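Local atomic coordinates of GRAS family transcription factor containing protein, expressed (PDB entry 5HYZ), a protein that probably acts as a GRAS-family transcription factor in rice development and abiotic stress resistance, binds DNA in vitro and forms a homodimer. Residues K81-N84 with D85-Y89; S260-R263 with S264-S268; N342-S345 with K346-Y349. All coordinates share one frame; numbering follows the deposited sequence.

Interaction 1: K81-N84 with D85-Y89; sequences KTLN and DACPY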
loop_
_atom_site.group_PDB
_atom_site.type_symbol
_atom_site.label_atom_id
_atom_site.label_comp_id
_atom_site.label_asym_id
_atom_site.label_seq_id
_atom_site.Cartn_x
_atom_site.Cartn_y
_atom_site.Cartn_z
ATOM N N LYS A 81 -6.619 12.208 2.518
ATOM C CA LYS A 81 -5.622 11.611 1.609
ATOM C C LYS A 81 -4.208 11.498 2.249
ATOM O O LYS A 81 -3.535 10.462 2.171
ATOM C CB LYS A 81 -5.583 12.433 0.302
ATOM C CG LYS A 81 -4.540 11.985 -0.722
ATOM C CD LYS A 81 -5.051 10.793 -1.534
ATOM C CE LYS A 81 -4.048 10.312 -2.608
ATOM N NZ LYS A 81 -4.708 9.338 -3.556
ATOM N N THR A 82 -3.762 12.579 2.881
ATOM C CA THR A 82 -2.516 12.567 3.614
ATOM C C THR A 82 -2.476 11.442 4.687
ATOM O O THR A 82 -1.496 10.672 4.766
ATOM C CB THR A 82 -2.299 13.927 4.303
ATOM O OG1 THR A 82 -2.029 14.893 3.294
ATOM C CG2 THR A 82 -1.128 13.887 5.198
ATOM N N LEU A 83 -3.537 11.393 5.511
ATOM C CA LEU A 83 -3.588 10.454 6.629
ATOM C C LEU A 83 -3.474 9.062 6.067
ATOM O O LEU A 83 -2.730 8.250 6.593
ATOM C CB LEU A 83 -4.873 10.627 7.443
ATOM C CG LEU A 83 -5.082 9.814 8.726
ATOM C CD1 LEU A 83 -3.917 9.990 9.714
ATOM C CD2 LEU A 83 -6.394 10.168 9.375
ATOM N N ASN A 84 -4.192 8.786 4.978
ATOM C CA ASN A 84 -4.206 7.426 4.457
ATOM C C ASN A 84 -2.983 7.040 3.642
ATOM O O ASN A 84 -2.685 5.844 3.487
ATOM C CB ASN A 84 -5.473 7.203 3.650
ATOM C CG ASN A 84 -6.748 7.444 4.490
ATOM O OD1 ASN A 84 -6.779 7.241 5.717
ATOM N ND2 ASN A 84 -7.800 7.902 3.820
ATOM N N ASP A 85 -2.241 8.028 3.157
ATOM C CA ASP A 85 -0.922 7.725 2.640
ATOM C C ASP A 85 0.110 7.470 3.788
ATOM O O ASP A 85 1.040 6.696 3.651
ATOM C CB ASP A 85 -0.450 8.853 1.719
ATOM C CG ASP A 85 0.880 8.533 1.077
ATOM O OD1 ASP A 85 0.894 7.781 0.080
ATOM O OD2 ASP A 85 1.917 9.006 1.590
ATOM N N ALA A 86 -0.076 8.087 4.941
ATOM C CA ALA A 86 0.919 7.929 5.998
ATOM C C ALA A 86 0.649 6.769 6.946
ATOM O O ALA A 86 1.554 6.284 7.633
ATOM C CB ALA A 86 1.001 9.230 6.808
ATOM N N CYS A 87 -0.611 6.370 7.045
ATOM C CA CYS A 87 -1.051 5.457 8.086
ATOM C C CYS A 87 -1.942 4.374 7.474
ATOM O O CYS A 87 -2.540 4.595 6.422
ATOM C CB CYS A 87 -1.850 6.209 9.141
ATOM S SG CYS A 87 -0.888 7.554 9.959
ATOM N N PRO A 88 -2.054 3.235 8.135
ATOM C CA PRO A 88 -2.826 2.107 7.592
ATOM C C PRO A 88 -4.293 2.068 8.030
ATOM O O PRO A 88 -4.989 1.066 7.718
ATOM C CB PRO A 88 -2.094 0.895 8.157
ATOM C CG PRO A 88 -1.593 1.369 9.491
ATOM C CD PRO A 88 -1.203 2.820 9.275
ATOM N N TYR A 89 -4.764 3.115 8.717
ATOM C CA TYR A 89 -6.127 3.136 9.265
ATOM C C TYR A 89 -7.225 2.817 8.255
ATOM O O TYR A 89 -8.007 1.866 8.479
ATOM C CB TYR A 89 -6.415 4.508 9.937
ATOM C CG TYR A 89 -5.404 4.839 11.047
ATOM C CD1 TYR A 89 -5.258 4.010 12.141
ATOM C CD2 TYR A 89 -4.606 5.978 10.977
ATOM C CE1 TYR A 89 -4.308 4.280 13.146
ATOM C CE2 TYR A 89 -3.662 6.272 11.987
ATOM C CZ TYR A 89 -3.523 5.429 13.050
ATOM O OH TYR A 89 -2.612 5.696 14.068
HETATM O O HOH W 1 1.370 11.332 3.785
#

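Interaction 2: S260-R263 with S264-S268; sequences SYYR and SLFES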
loop_
_atom_site.group_PDB
_atom_site.type_symbol
_atom_site.label_atom_id
_atom_site.label_comp_id
_atom_site.label_asym_id
_atom_site.label_seq_id
_atom_site.Cartn_x
_atom_site.Cartn_y
_atom_site.Cartn_z
ATOM N N SER A 260 -5.706 10.805 25.595
ATOM C CA SER A 260 -4.990 9.546 25.379
ATOM C C SER A 260 -5.104 9.023 23.919
ATOM O O SER A 260 -4.118 8.613 23.264
ATOM C CB SER A 260 -5.533 8.498 26.355
ATOM O OG SER A 260 -5.081 7.232 25.930
ATOM N N TYR A 261 -6.330 9.071 23.407
ATOM C CA TYR A 261 -6.594 8.695 22.015
ATOM C C TYR A 261 -5.772 9.523 20.993
ATOM O O TYR A 261 -5.040 9.001 20.109
ATOM C CB TYR A 261 -8.093 8.840 21.778
ATOM C CG TYR A 261 -8.542 8.656 20.354
ATOM C CD1 TYR A 261 -8.595 7.387 19.734
ATOM C CD2 TYR A 261 -8.945 9.736 19.638
ATOM C CE1 TYR A 261 -9.009 7.290 18.399
ATOM C CE2 TYR A 261 -9.380 9.622 18.341
ATOM C CZ TYR A 261 -9.401 8.417 17.738
ATOM O OH TYR A 261 -9.854 8.483 16.434
ATOM N N TYR A 262 -5.870 10.847 21.110
ATOM C CA TYR A 262 -5.143 11.694 20.170
ATOM C C TYR A 262 -3.624 11.614 20.390
ATOM O O TYR A 262 -2.860 11.797 19.451
ATOM C CB TYR A 262 -5.679 13.149 20.249
ATOM C CG TYR A 262 -6.946 13.258 19.422
ATOM C CD1 TYR A 262 -6.888 13.220 18.029
ATOM C CD2 TYR A 262 -8.208 13.299 20.035
ATOM C CE1 TYR A 262 -8.046 13.233 17.276
ATOM C CE2 TYR A 262 -9.343 13.349 19.300
ATOM C CZ TYR A 262 -9.251 13.300 17.899
ATOM O OH TYR A 262 -10.382 13.297 17.136
ATOM N N ARG A 263 -3.175 11.319 21.607
ATOM C CA ARG A 263 -1.730 11.112 21.800
ATOM C C ARG A 263 -1.234 9.979 20.900
ATOM O O ARG A 263 -0.240 10.128 20.183
ATOM C CB ARG A 263 -1.397 10.781 23.263
ATOM C CG ARG A 263 0.121 10.773 23.513
ATOM C CD ARG A 263 0.540 10.135 24.828
ATOM N NE ARG A 263 0.309 8.691 24.838
ATOM C CZ ARG A 263 0.582 7.888 25.870
ATOM N NH1 ARG A 263 1.116 8.372 27.001
ATOM N NH2 ARG A 263 0.318 6.587 25.769
ATOM N N SER A 264 -1.972 8.867 20.889
ATOM C CA SER A 264 -1.589 7.769 19.970
ATOM C C SER A 264 -1.620 8.193 18.500
ATOM O O SER A 264 -0.647 7.913 17.760
ATOM C CB SER A 264 -2.498 6.536 20.183
ATOM O OG SER A 264 -2.497 6.197 21.547
ATOM N N LEU A 265 -2.701 8.860 18.052
ATOM C CA LEU A 265 -2.744 9.342 16.662
ATOM C C LEU A 265 -1.560 10.271 16.295
ATOM O O LEU A 265 -0.926 10.150 15.210
ATOM C CB LEU A 265 -4.035 10.113 16.351
ATOM C CG LEU A 265 -5.286 9.240 16.214
ATOM C CD1 LEU A 265 -6.506 10.123 16.104
ATOM C CD2 LEU A 265 -5.122 8.338 14.973
ATOM N N PHE A 266 -1.292 11.236 17.180
ATOM C CA PHE A 266 -0.193 12.195 16.934
ATOM C C PHE A 266 1.142 11.480 16.847
ATOM O O PHE A 266 1.962 11.826 15.980
ATOM C CB PHE A 266 -0.149 13.290 18.033
ATOM C CG PHE A 266 -1.083 14.453 17.749
ATOM C CD1 PHE A 266 -2.460 14.258 17.665
ATOM C CD2 PHE A 266 -0.585 15.742 17.573
ATOM C CE1 PHE A 266 -3.319 15.315 17.393
ATOM C CE2 PHE A 266 -1.428 16.807 17.308
ATOM C CZ PHE A 266 -2.790 16.610 17.226
ATOM N N GLU A 267 1.372 10.513 17.739
ATOM C CA GLU A 267 2.606 9.731 17.694
ATOM C C GLU A 267 2.749 8.927 16.381
ATOM O O GLU A 267 3.842 8.871 15.776
ATOM C CB GLU A 267 2.698 8.797 18.872
ATOM C CG GLU A 267 3.024 9.475 20.182
ATOM C CD GLU A 267 2.986 8.519 21.369
ATOM O OE1 GLU A 267 3.074 7.282 21.116
ATOM O OE2 GLU A 267 2.865 8.986 22.550
ATOM N N SER A 268 1.650 8.328 15.922
ATOM C CA SER A 268 1.728 7.588 14.637
ATOM C C SER A 268 2.003 8.528 13.445
ATOM O O SER A 268 2.638 8.141 12.468
ATOM C CB SER A 268 0.450 6.778 14.432
ATOM O OG SER A 268 -0.626 7.592 14.059
#

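Interaction 3: N342-S345 with K346-Y349; sequences NYDS and KYKY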
loop_
_atom_site.group_PDB
_atom_site.type_symbol
_atom_site.label_atom_id
_atom_site.label_comp_id
_atom_site.label_asym_id
_atom_site.label_seq_id
_atom_site.Cartn_x
_atom_site.Cartn_y
_atom_site.Cartn_z
ATOM N N ASN A 342 5.046 -4.174 5.850
ATOM C CA ASN A 342 6.173 -3.264 5.593
ATOM C C ASN A 342 6.416 -2.122 6.594
ATOM O O ASN A 342 7.384 -1.354 6.450
ATOM C CB ASN A 342 6.026 -2.647 4.197
ATOM C CG ASN A 342 6.590 -3.544 3.123
ATOM O OD1 ASN A 342 7.437 -4.417 3.404
ATOM N ND2 ASN A 342 6.120 -3.359 1.882
ATOM N N TYR A 343 5.535 -1.974 7.575
ATOM C CA TYR A 343 5.816 -1.052 8.670
ATOM C C TYR A 343 6.953 -1.599 9.547
ATOM O O TYR A 343 6.738 -2.522 10.348
ATOM C CB TYR A 343 4.545 -0.793 9.489
ATOM C CG TYR A 343 3.535 0.023 8.694
ATOM C CD1 TYR A 343 3.652 1.415 8.621
ATOM C CD2 TYR A 343 2.509 -0.593 7.977
ATOM C CE1 TYR A 343 2.741 2.171 7.893
ATOM C CE2 TYR A 343 1.636 0.137 7.217
ATOM C CZ TYR A 343 1.755 1.521 7.193
ATOM O OH TYR A 343 0.882 2.254 6.471
ATOM N N ASP A 344 8.144 -1.008 9.385
ATOM C CA ASP A 344 9.355 -1.417 10.108
ATOM C C ASP A 344 9.244 -1.223 11.609
ATOM O O ASP A 344 8.184 -0.845 12.137
ATOM C CB ASP A 344 10.585 -0.649 9.593
ATOM C CG ASP A 344 10.694 0.757 10.175
ATOM O OD1 ASP A 344 9.653 1.403 10.417
ATOM O OD2 ASP A 344 11.829 1.225 10.398
ATOM N N SER A 345 10.360 -1.445 12.295
ATOM C CA SER A 345 10.331 -1.549 13.747
ATOM C C SER A 345 9.955 -0.250 14.464
ATOM O O SER A 345 9.472 -0.293 15.609
ATOM C CB SER A 345 11.706 -2.053 14.276
ATOM O OG SER A 345 12.691 -1.009 14.300
ATOM N N LYS A 346 10.167 0.913 13.842
ATOM C CA LYS A 346 9.824 2.147 14.551
ATOM C C LYS A 346 8.306 2.356 14.637
ATOM O O LYS A 346 7.832 3.132 15.475
ATOM C CB LYS A 346 10.486 3.367 13.911
ATOM C CG LYS A 346 10.103 3.641 12.473
ATOM C CD LYS A 346 11.048 4.705 11.859
ATOM C CE LYS A 346 10.492 5.348 10.587
ATOM N NZ LYS A 346 10.611 4.445 9.400
ATOM N N TYR A 347 7.547 1.660 13.797
ATOM C CA TYR A 347 6.077 1.740 13.898
ATOM C C TYR A 347 5.572 0.839 15.006
ATOM O O TYR A 347 6.187 -0.170 15.314
ATOM C CB TYR A 347 5.432 1.374 12.567
ATOM C CG TYR A 347 5.681 2.391 11.482
ATOM C CD1 TYR A 347 4.866 3.491 11.356
ATOM C CD2 TYR A 347 6.729 2.239 10.570
ATOM C CE1 TYR A 347 5.078 4.426 10.333
ATOM C CE2 TYR A 347 6.958 3.170 9.560
ATOM C CZ TYR A 347 6.115 4.249 9.448
ATOM O OH TYR A 347 6.277 5.181 8.455
ATOM N N LYS A 348 4.462 1.204 15.637
ATOM C CA LYS A 348 4.002 0.486 16.807
ATOM C C LYS A 348 2.577 -0.028 16.587
ATOM O O LYS A 348 1.798 -0.074 17.512
ATOM C CB LYS A 348 4.012 1.389 18.055
ATOM C CG LYS A 348 5.367 2.124 18.261
ATOM C CD LYS A 348 6.476 1.126 18.331
ATOM C CE LYS A 348 7.846 1.812 18.519
ATOM N NZ LYS A 348 9.034 0.961 18.106
ATOM N N TYR A 349 2.258 -0.414 15.348
ATOM C CA TYR A 349 0.927 -0.977 15.082
ATOM C C TYR A 349 0.796 -2.410 15.486
ATOM O O TYR A 349 1.743 -3.207 15.336
ATOM C CB TYR A 349 0.598 -0.852 13.590
ATOM C CG TYR A 349 0.453 0.575 13.143
ATOM C CD1 TYR A 349 -0.607 1.401 13.611
ATOM C CD2 TYR A 349 1.350 1.109 12.235
ATOM C CE1 TYR A 349 -0.743 2.705 13.160
ATOM C CE2 TYR A 349 1.214 2.410 11.796
ATOM C CZ TYR A 349 0.171 3.216 12.295
ATOM O OH TYR A 349 0.071 4.514 11.831
#

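Interaction 1: K81-N84 with D85-Y89
D85 N donates to K81 O at 2.9 Å, with an N-H...O angle of 149°, and A86 N reaches T82 O at 3.0 Å. L83 O then takes two weak backbone bonds, from A86 N at 3.1 Å and from C87 N at 2.9 Å, both bent to under 130° at the hydrogen. A water supplements this pattern by donating to both T82 O and D85 OD2, tying the carboxylate back to the turn before it. The run is the C-terminal end of helix 74-86: C87 is the first residue to leave helical backbone angles, and P88 already occupies the N-cap position of helix 89-104, making this a tight helix-helix junction. Apolar contact is carried by L83. Its chi1 of -175° sets CG beside the carbonyl carbon, which lets L83 CD1 approach C87 SG at 3.9 Å. The same methyl stands at the edge of the Y89 ring, near its plane, 4.3 Å from Y89 CD2. Helices 251-272 and 278-296 pack around L83 through L269, M287 and F288, whereas the ammonium of K81 bonds N342 O of the second subunit.

Interaction 2: S260-R263 with S264-S268
L265 packs its CD1 methyl against two tyrosines of the preceding turn, and this is the tight side of the contact. L265 CD1 lies 3.7 Å from Y261 CE2 and equally close to Y262 CE1, while L265 CG sits over one face of the Y261 ring. L265 and Y262 run side by side and point the same way, both with CG anti to the carbonyl carbon (chi1 -74° and -81°); Y261 CG instead lies opposite its backbone N and beside the carbonyl carbon, and its ring meets the leucine at a slant. The Y262 ring has Y261 CD2 over one face, 3.6 Å above the plane and offset toward the rim. The two rings of F266 and Y262 approach only loosely, F266 CE1 being 4.2 Å from Y262 CD1, but Y262 O lies at the edge of the F266 ring, near its plane and 3.1 Å from F266 CD1.

The backbone carrying these side chains is regular alpha-helix, part of helix 251-272 in the predicted PFYRE region. Its i to i+4 bonds are nearly straight: F266 N to Y262 O measures 2.8 Å with an N-H...O angle of 169°. S268 OG additionally donates to L265 O at 2.8 Å. Helix 278-296 packs against Y262, L265 and F266, and strand 366-374 against Y261 and S264.

The more open side holds R263 and E267, both partly exposed. They lie alongside one another, with E267 OE2 3.4 Å from R263 NE. That oxygen is well out of the guanidinium plane and no N-H points at it, so the salt bridge rests on charge alone. The other carboxylate oxygen, OE1, is hydrogen-bonded by W363 NE1.

Interaction 3: N342-S345 with K346-Y349
K348 NZ donates to S345 O at 2.8 Å, approaching in the plane of the carbonyl; a bend at chi2 (-56°) folds the lysine chain back to reach it. The oxygen belongs to a type I beta turn from D344 to Y347, closed by Y347 N bonding D344 O at 3.1 Å. Here the donor stands 41° out of the carbonyl plane. D344 OD1 serves two neighbours: K346 NZ forms a salt bridge that includes a weak 3.3 Å hydrogen bond, while the Y347 ring presents its edge, with Y347 CD2 3.0 Å away.

On the residues flanking and closing the turn, Y343, Y347 and Y349 form an aromatic cluster of two edge-to-face pairs. Y343 directs its edge at the face of Y347: Y343 CD1 lies over the centre of the Y347 ring, 3.6 Å from Y347 CG; the ring centroids are 4.8 Å apart and the planes meet at 81°. Y349 in turn points its edge at a face of Y343, and its CE2 lies over the rim. One ring, Y343, thus acts as edge in the first pair and as face in the second.

This loop of the predicted SAW region follows helix 332-339 and leads into strand 349-354. V271 and A272 of helix 251-272 pack against Y347, P88 touches Y343, and Y349 makes an edge-to-face pair with W363 of strand 358-363.

Overall arrangement
The centres lie about 14 to 15 Å apart, and side chains around Y89, S268 and Y349 join all three contacts. Interactions 1 and 2 meet through a probable hydrogen bond between Y89 OH and S268 OG at 2.7 Å. Interaction 3 lays its tyrosines against both: Y349 OH is 3.3 Å from P88 CD and 3.5 Å from S268 CB, Y349 CE1 is 3.6 Å from Y89 OH, and Y343 OH comes within 3.7 Å of C87 C. Segments from the predicted VHIID, PFYRE and SAW regions of one GRAS domain, far apart in sequence, are thereby brought together.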